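PDB 2B1E: exocyst complex component EXO70 from Saccharomyces cerevisiae, which serves in the exocyst complex, which tethers secretory vesicles to sites of exocytosis, and takes part in assembling that complex. Local coordinates for residues A13-L18 with H69-H74; S23-I28 with H46-M51. All coordinates share one frame; numbering follows the deposited sequence.

Contact 1: residues A13-L18 with H69-H74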
ATOM      1  N   ALA A  13     -23.385 -36.798  64.482  1.00 21.28           N
ATOM      2  CA  ALA A  13     -24.724 -37.187  64.047  1.00 20.88           C
ATOM      3  C   ALA A  13     -24.719 -38.633  63.561  1.00 18.89           C
ATOM      4  O   ALA A  13     -23.720 -39.118  63.033  1.00 17.94           O
ATOM      5  CB  ALA A  13     -25.212 -36.262  62.929  1.00 20.83           C
ATOM      6  N   SER A  14     -25.837 -39.321  63.744  1.00 17.10           N
ATOM      7  CA  SER A  14     -25.947 -40.701  63.302  1.00 18.38           C
ATOM      8  C   SER A  14     -26.101 -40.742  61.783  1.00 16.01           C
ATOM      9  O   SER A  14     -26.515 -39.759  61.157  1.00 13.80           O
ATOM     10  CB  SER A  14     -27.166 -41.364  63.949  1.00 19.97           C
ATOM     11  OG  SER A  14     -28.347 -40.626  63.662  1.00 21.10           O
ATOM     12  N   VAL A  15     -25.767 -41.876  61.185  1.00 15.44           N
ATOM     13  CA  VAL A  15     -25.924 -42.003  59.746  1.00 15.79           C
ATOM     14  C   VAL A  15     -27.407 -41.828  59.409  1.00 15.35           C
ATOM     15  O   VAL A  15     -27.757 -41.248  58.385  1.00 14.68           O
ATOM     16  CB  VAL A  15     -25.448 -43.369  59.249  1.00 15.15           C
ATOM     17  CG1 VAL A  15     -25.851 -43.558  57.780  1.00 17.40           C
ATOM     18  CG2 VAL A  15     -23.934 -43.459  59.397  1.00 15.52           C
ATOM     19  N   LYS A  16     -28.274 -42.322  60.283  1.00 14.04           N
ATOM     20  CA  LYS A  16     -29.711 -42.196  60.063  1.00 17.99           C
ATOM     21  C   LYS A  16     -30.102 -40.730  59.955  1.00 17.45           C
ATOM     22  O   LYS A  16     -30.794 -40.333  59.020  1.00 19.47           O
ATOM     23  CB  LYS A  16     -30.482 -42.866  61.201  1.00 18.35           C
ATOM     24  CG  LYS A  16     -31.993 -42.705  61.137  1.00 19.41           C
ATOM     25  CD  LYS A  16     -32.657 -43.680  62.106  1.00 22.36           C
ATOM     26  CE  LYS A  16     -34.153 -43.455  62.220  1.00 25.40           C
ATOM     27  NZ  LYS A  16     -34.469 -42.166  62.899  1.00 27.40           N
ATOM     28  N   ASP A  17     -29.658 -39.916  60.905  1.00 17.10           N
ATOM     29  CA  ASP A  17     -29.996 -38.503  60.857  1.00 17.12           C
ATOM     30  C   ASP A  17     -29.376 -37.768  59.672  1.00 17.79           C
ATOM     31  O   ASP A  17     -30.040 -36.939  59.041  1.00 16.26           O
ATOM     32  CB  ASP A  17     -29.616 -37.823  62.172  1.00 17.59           C
ATOM     33  CG  ASP A  17     -30.564 -38.194  63.296  1.00 20.67           C
ATOM     34  OD1 ASP A  17     -31.589 -38.855  63.000  1.00 20.99           O
ATOM     35  OD2 ASP A  17     -30.295 -37.826  64.459  1.00 19.09           O
ATOM     36  N   LEU A  18     -28.114 -38.064  59.367  1.00 17.22           N
ATOM     37  CA  LEU A  18     -27.436 -37.426  58.237  1.00 16.59           C
ATOM     38  C   LEU A  18     -28.148 -37.809  56.940  1.00 16.82           C
ATOM     39  O   LEU A  18     -28.294 -36.988  56.031  1.00 15.41           O
ATOM     40  CB  LEU A  18     -25.973 -37.875  58.159  1.00 17.69           C
ATOM     41  CG  LEU A  18     -25.050 -37.387  59.282  1.00 18.42           C
ATOM     42  CD1 LEU A  18     -23.672 -38.004  59.138  1.00 18.94           C
ATOM     43  CD2 LEU A  18     -24.969 -35.871  59.231  1.00 20.36           C
ATOM     44  N   HIS A  69     -21.838 -46.992  53.952  1.00 10.88           N
ATOM     45  CA  HIS A  69     -21.464 -47.056  52.545  1.00 10.61           C
ATOM     46  C   HIS A  69     -22.577 -46.509  51.679  1.00 10.38           C
ATOM     47  O   HIS A  69     -22.326 -45.901  50.643  1.00  7.78           O
ATOM     48  CB  HIS A  69     -21.137 -48.503  52.165  1.00 11.51           C
ATOM     49  CG  HIS A  69     -19.957 -49.057  52.907  1.00 14.43           C
ATOM     50  ND1 HIS A  69     -19.668 -50.402  52.958  1.00 14.96           N
ATOM     51  CD2 HIS A  69     -18.984 -48.437  53.615  1.00 13.14           C
ATOM     52  CE1 HIS A  69     -18.568 -50.589  53.666  1.00 16.05           C
ATOM     53  NE2 HIS A  69     -18.133 -49.411  54.076  1.00 14.92           N
ATOM     54  N   GLY A  70     -23.808 -46.733  52.123  1.00 10.40           N
ATOM     55  CA  GLY A  70     -24.958 -46.242  51.394  1.00 12.50           C
ATOM     56  C   GLY A  70     -24.998 -44.725  51.359  1.00 11.62           C
ATOM     57  O   GLY A  70     -25.119 -44.140  50.289  1.00 11.00           O
ATOM     58  N   ILE A  71     -24.886 -44.066  52.511  1.00 11.56           N
ATOM     59  CA  ILE A  71     -24.922 -42.608  52.486  1.00 12.43           C
ATOM     60  C   ILE A  71     -23.719 -42.028  51.727  1.00 11.80           C
ATOM     61  O   ILE A  71     -23.844 -41.015  51.036  1.00 10.14           O
ATOM     62  CB  ILE A  71     -24.998 -42.006  53.909  1.00 13.20           C
ATOM     63  CG1 ILE A  71     -25.496 -40.554  53.817  1.00 12.09           C
ATOM     64  CG2 ILE A  71     -23.640 -42.060  54.585  1.00 10.96           C
ATOM     65  CD1 ILE A  71     -25.738 -39.883  55.173  1.00 12.90           C
ATOM     66  N   LEU A  72     -22.553 -42.665  51.843  1.00 11.82           N
ATOM     67  CA  LEU A  72     -21.382 -42.185  51.117  1.00 10.76           C
ATOM     68  C   LEU A  72     -21.678 -42.154  49.612  1.00 11.06           C
ATOM     69  O   LEU A  72     -21.398 -41.167  48.929  1.00  8.47           O
ATOM     70  CB  LEU A  72     -20.160 -43.088  51.361  1.00 12.62           C
ATOM     71  CG  LEU A  72     -19.514 -43.114  52.750  1.00 14.10           C
ATOM     72  CD1 LEU A  72     -18.270 -44.024  52.712  1.00 14.54           C
ATOM     73  CD2 LEU A  72     -19.134 -41.710  53.172  1.00 11.95           C
ATOM     74  N   THR A  73     -22.240 -43.236  49.094  1.00 10.78           N
ATOM     75  CA  THR A  73     -22.541 -43.300  47.663  1.00 12.65           C
ATOM     76  C   THR A  73     -23.661 -42.327  47.290  1.00 11.42           C
ATOM     77  O   THR A  73     -23.608 -41.688  46.242  1.00 10.33           O
ATOM     78  CB  THR A  73     -22.937 -44.733  47.241  1.00 14.71           C
ATOM     79  OG1 THR A  73     -21.848 -45.624  47.522  1.00 13.43           O
ATOM     80  CG2 THR A  73     -23.244 -44.793  45.751  1.00 15.35           C
ATOM     81  N   HIS A  74     -24.662 -42.207  48.156  1.00 12.28           N
ATOM     82  CA  HIS A  74     -25.777 -41.309  47.893  1.00 12.16           C
ATOM     83  C   HIS A  74     -25.284 -39.866  47.787  1.00 10.65           C
ATOM     84  O   HIS A  74     -25.609 -39.164  46.836  1.00 10.87           O
ATOM     85  CB  HIS A  74     -26.826 -41.423  49.000  1.00 13.94           C
ATOM     86  CG  HIS A  74     -28.029 -40.562  48.772  1.00 14.47           C
ATOM     87  ND1 HIS A  74     -28.799 -40.072  49.802  1.00 16.04           N
ATOM     88  CD2 HIS A  74     -28.581 -40.088  47.630  1.00 16.37           C
ATOM     89  CE1 HIS A  74     -29.772 -39.327  49.306  1.00 19.69           C
ATOM     90  NE2 HIS A  74     -29.663 -39.320  47.990  1.00 17.94           N
TER
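Where the first helix of the N-terminal helical bundle begins, Val15 and Leu18 meet a single side chain, Ile71, on helix 66-94. Ile71 supplies more than half of the 133 Å² buried here; its longer branch serves both partners, its shorter branch Val15 alone. With CG1 anti to the backbone N (chi1 -161°), the longer branch reaches out and CD1 lies 3.6 Å from CB of Leu18; the same methyl stands 4.0 Å from the carbonyl O of Val15. The shorter branch, CG2, comes to 4.2 Å from CG1 of Val15, the two side chains passing alongside with their ends pointing opposite ways. Val15 and Ile71 also have the nearest CA atoms, 7.4 Å apart. Ser14 starts the helix as its N-cap: OG accepts from the N of Asp17 at 3.1 Å and 160°, tying off a backbone N-H at the first turn. Ile55 of helix 38-56 touches both Leu18 and Ile71, and Arg62 lies against Val15 and Leu18, so a third helix and a loop add to the cluster. Between the two segments the contact is aliphatic and has no directional bond, so its cohesion probably comes from the burial of methyl groups.

Contact 2: residues S23-I28 with H46-M51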
ATOM      1  N   SER A  23     -31.598 -36.442  52.381  1.00 17.13           N
ATOM      2  CA  SER A  23     -32.850 -36.687  51.661  1.00 17.34           C
ATOM      3  C   SER A  23     -33.618 -35.392  51.465  1.00 16.46           C
ATOM      4  O   SER A  23     -34.210 -35.153  50.404  1.00 16.25           O
ATOM      5  CB  SER A  23     -33.734 -37.679  52.423  1.00 20.33           C
ATOM      6  OG  SER A  23     -33.246 -39.005  52.310  1.00 24.26           O
ATOM      7  N   LYS A  24     -33.604 -34.552  52.491  1.00 15.57           N
ATOM      8  CA  LYS A  24     -34.293 -33.278  52.411  1.00 16.62           C
ATOM      9  C   LYS A  24     -33.607 -32.375  51.393  1.00 16.97           C
ATOM     10  O   LYS A  24     -34.269 -31.652  50.644  1.00 14.29           O
ATOM     11  CB  LYS A  24     -34.347 -32.619  53.795  1.00 19.65           C
ATOM     12  CG  LYS A  24     -35.186 -33.425  54.799  1.00 23.59           C
ATOM     13  CD  LYS A  24     -35.488 -32.650  56.076  1.00 26.43           C
ATOM     14  CE  LYS A  24     -34.238 -32.458  56.927  1.00 27.74           C
ATOM     15  NZ  LYS A  24     -34.500 -31.658  58.159  1.00 28.00           N
ATOM     16  N   TYR A  25     -32.277 -32.427  51.342  1.00 16.55           N
ATOM     17  CA  TYR A  25     -31.555 -31.590  50.397  1.00 15.44           C
ATOM     18  C   TYR A  25     -31.818 -32.051  48.971  1.00 14.24           C
ATOM     19  O   TYR A  25     -31.874 -31.230  48.046  1.00 12.20           O
ATOM     20  CB  TYR A  25     -30.046 -31.611  50.675  1.00 17.20           C
ATOM     21  CG  TYR A  25     -29.655 -30.942  51.969  1.00 18.62           C
ATOM     22  CD1 TYR A  25     -30.166 -29.694  52.310  1.00 19.29           C
ATOM     23  CD2 TYR A  25     -28.774 -31.559  52.855  1.00 18.69           C
ATOM     24  CE1 TYR A  25     -29.816 -29.072  53.509  1.00 21.30           C
ATOM     25  CE2 TYR A  25     -28.410 -30.946  54.059  1.00 22.11           C
ATOM     26  CZ  TYR A  25     -28.937 -29.705  54.379  1.00 21.28           C
ATOM     27  OH  TYR A  25     -28.593 -29.104  55.566  1.00 23.09           O
ATOM     28  N   GLU A  26     -31.970 -33.358  48.777  1.00 15.19           N
ATOM     29  CA  GLU A  26     -32.233 -33.849  47.432  1.00 13.81           C
ATOM     30  C   GLU A  26     -33.595 -33.369  46.934  1.00 13.98           C
ATOM     31  O   GLU A  26     -33.765 -33.065  45.753  1.00  9.67           O
ATOM     32  CB  GLU A  26     -32.187 -35.372  47.361  1.00 15.91           C
ATOM     33  CG  GLU A  26     -32.427 -35.871  45.931  1.00 17.59           C
ATOM     34  CD  GLU A  26     -31.974 -37.300  45.694  1.00 23.30           C
ATOM     35  OE1 GLU A  26     -31.864 -37.701  44.509  1.00 26.74           O
ATOM     36  OE2 GLU A  26     -31.734 -38.025  46.679  1.00 24.92           O
ATOM     37  N   ILE A  27     -34.567 -33.318  47.837  1.00 13.77           N
ATOM     38  CA  ILE A  27     -35.901 -32.868  47.467  1.00 14.87           C
ATOM     39  C   ILE A  27     -35.816 -31.420  46.997  1.00 14.91           C
ATOM     40  O   ILE A  27     -36.425 -31.033  45.993  1.00 13.29           O
ATOM     41  CB  ILE A  27     -36.880 -33.023  48.665  1.00 15.97           C
ATOM     42  CG1 ILE A  27     -37.141 -34.517  48.897  1.00 19.04           C
ATOM     43  CG2 ILE A  27     -38.182 -32.264  48.393  1.00 16.71           C
ATOM     44  CD1 ILE A  27     -37.989 -34.851  50.116  1.00 17.76           C
ATOM     45  N   ILE A  28     -35.040 -30.617  47.709  1.00 15.91           N
ATOM     46  CA  ILE A  28     -34.876 -29.215  47.328  1.00 14.44           C
ATOM     47  C   ILE A  28     -34.227 -29.129  45.947  1.00 13.36           C
ATOM     48  O   ILE A  28     -34.746 -28.476  45.023  1.00 11.01           O
ATOM     49  CB  ILE A  28     -33.993 -28.465  48.346  1.00 15.12           C
ATOM     50  CG1 ILE A  28     -34.679 -28.451  49.717  1.00 19.05           C
ATOM     51  CG2 ILE A  28     -33.739 -27.040  47.862  1.00 17.04           C
ATOM     52  CD1 ILE A  28     -33.887 -27.747  50.804  1.00 17.16           C
ATOM     53  N   HIS A  46     -23.003 -27.470  48.290  1.00 11.01           N
ATOM     54  CA  HIS A  46     -21.864 -27.301  49.203  1.00 11.41           C
ATOM     55  C   HIS A  46     -22.138 -28.058  50.516  1.00 12.66           C
ATOM     56  O   HIS A  46     -21.237 -28.684  51.076  1.00 11.80           O
ATOM     57  CB  HIS A  46     -21.604 -25.814  49.532  1.00 12.77           C
ATOM     58  CG  HIS A  46     -20.979 -25.029  48.417  1.00 10.17           C
ATOM     59  ND1 HIS A  46     -19.951 -25.519  47.641  1.00 10.24           N
ATOM     60  CD2 HIS A  46     -21.213 -23.768  47.974  1.00 10.29           C
ATOM     61  CE1 HIS A  46     -19.581 -24.597  46.769  1.00 11.48           C
ATOM     62  NE2 HIS A  46     -20.331 -23.525  46.950  1.00  9.25           N
ATOM     63  N   LYS A  47     -23.372 -27.986  51.011  1.00 12.40           N
ATOM     64  CA  LYS A  47     -23.729 -28.685  52.247  1.00 14.97           C
ATOM     65  C   LYS A  47     -23.453 -30.179  52.105  1.00 13.42           C
ATOM     66  O   LYS A  47     -22.910 -30.807  53.005  1.00 11.04           O
ATOM     67  CB  LYS A  47     -25.212 -28.485  52.584  1.00 17.19           C
ATOM     68  CG  LYS A  47     -25.575 -27.122  53.167  1.00 24.09           C
ATOM     69  CD  LYS A  47     -25.346 -27.091  54.669  1.00 29.47           C
ATOM     70  CE  LYS A  47     -25.802 -25.772  55.280  1.00 32.00           C
ATOM     71  NZ  LYS A  47     -25.647 -25.778  56.766  1.00 33.98           N
ATOM     72  N   LEU A  48     -23.841 -30.746  50.967  1.00 12.43           N
ATOM     73  CA  LEU A  48     -23.640 -32.175  50.721  1.00 11.90           C
ATOM     74  C   LEU A  48     -22.157 -32.516  50.657  1.00 11.82           C
ATOM     75  O   LEU A  48     -21.704 -33.523  51.215  1.00 10.43           O
ATOM     76  CB  LEU A  48     -24.316 -32.572  49.412  1.00 13.02           C
ATOM     77  CG  LEU A  48     -25.839 -32.413  49.369  1.00 12.62           C
ATOM     78  CD1 LEU A  48     -26.314 -32.550  47.930  1.00 16.76           C
ATOM     79  CD2 LEU A  48     -26.509 -33.444  50.266  1.00 15.59           C
ATOM     80  N   ASP A  49     -21.417 -31.669  49.953  1.00 11.89           N
ATOM     81  CA  ASP A  49     -19.989 -31.828  49.779  1.00 13.64           C
ATOM     82  C   ASP A  49     -19.298 -31.812  51.139  1.00 14.31           C
ATOM     83  O   ASP A  49     -18.484 -32.689  51.448  1.00  9.18           O
ATOM     84  CB  ASP A  49     -19.456 -30.690  48.907  1.00 17.71           C
ATOM     85  CG  ASP A  49     -18.452 -31.165  47.887  1.00 20.05           C
ATOM     86  OD1 ASP A  49     -18.031 -32.338  47.980  1.00 21.18           O
ATOM     87  OD2 ASP A  49     -18.083 -30.370  46.995  1.00 23.93           O
ATOM     88  N   ASP A  50     -19.639 -30.818  51.957  1.00 13.68           N
ATOM     89  CA  ASP A  50     -19.049 -30.697  53.282  1.00 13.43           C
ATOM     90  C   ASP A  50     -19.486 -31.866  54.169  1.00 13.76           C
ATOM     91  O   ASP A  50     -18.685 -32.389  54.942  1.00 14.44           O
ATOM     92  CB  ASP A  50     -19.424 -29.345  53.902  1.00 15.37           C
ATOM     93  CG  ASP A  50     -18.804 -28.169  53.144  1.00 16.98           C
ATOM     94  OD1 ASP A  50     -19.170 -27.007  53.427  1.00 14.18           O
ATOM     95  OD2 ASP A  50     -17.946 -28.408  52.258  1.00 12.66           O
ATOM     96  N   MET A  51     -20.738 -32.299  54.044  1.00 12.62           N
ATOM     97  CA  MET A  51     -21.216 -33.432  54.845  1.00 12.73           C
ATOM     98  C   MET A  51     -20.388 -34.666  54.485  1.00 13.32           C
ATOM     99  O   MET A  51     -19.897 -35.373  55.363  1.00 13.68           O
ATOM    100  CB  MET A  51     -22.706 -33.716  54.579  1.00 12.09           C
ATOM    101  CG  MET A  51     -23.296 -34.850  55.438  1.00 11.72           C
ATOM    102  SD  MET A  51     -25.045 -35.261  55.082  1.00  9.30           S
ATOM    103  CE  MET A  51     -25.828 -33.829  55.855  1.00 16.43           C
TER
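Tyr25 is the one residue of 23-28 that touches 46-51, its side chain reaching Lys47, Leu48 and Met51 of helix 38-56. The segment axes run nearly antiparallel, at 153°, and approach to 10.9 Å. The close-packed part is formed by two buried residues, Leu48 and Met51. At the root of the ring, CD2 of Leu48 sits 3.9 Å from CD2 of Tyr25 and almost as near its CB. CB of Leu48 is directed to the flank of helix 15-30, but the end of its side chain comes nearer. Farther along the ring, CE of Met51 comes to the edge, near the ring plane, 4.3 Å from CE2 of Tyr25. The solvent side belongs to Lys47, an exposed residue. Its CB lies 4.2 Å above the Tyr25 ring plane, offset toward the rim. The bend at chi2 (-85°) brings CD to 3.9 Å from the Tyr25 OH, and beyond it the chain leads away. Helix 66-94 packs against this pair: Leu75, Leu78 and Ile79 touch Leu48, and Glu26 makes a salt bridge to Arg81. Met51 also rests on Leu18 and Glu21 of helix 15-30, extending the antiparallel pair, which helix 66-94 backs through Leu48.

From the N terminus, helix 15-30 enters contact 1 with its first turn and contact 2 about two turns later. The chain then reverses through the short helix 33-36, and helix 38-56 returns alongside to close the shorter loop at contact 2. After a further reversal, helix 66-94 comes back to the start of the first helix and closes the longer loop at contact 1, which encloses the shorter one. Contact 2 ties helix 15-30 to helix 38-56, and contact 1 ties it to helix 66-94, in the N-terminal part of Exo70 at one end of the elongated chain. Their centres are 11 Å apart, and a probable hydrogen bond of 2.8 Å from His74 NE2 to Glu26 OE2 joins them directly.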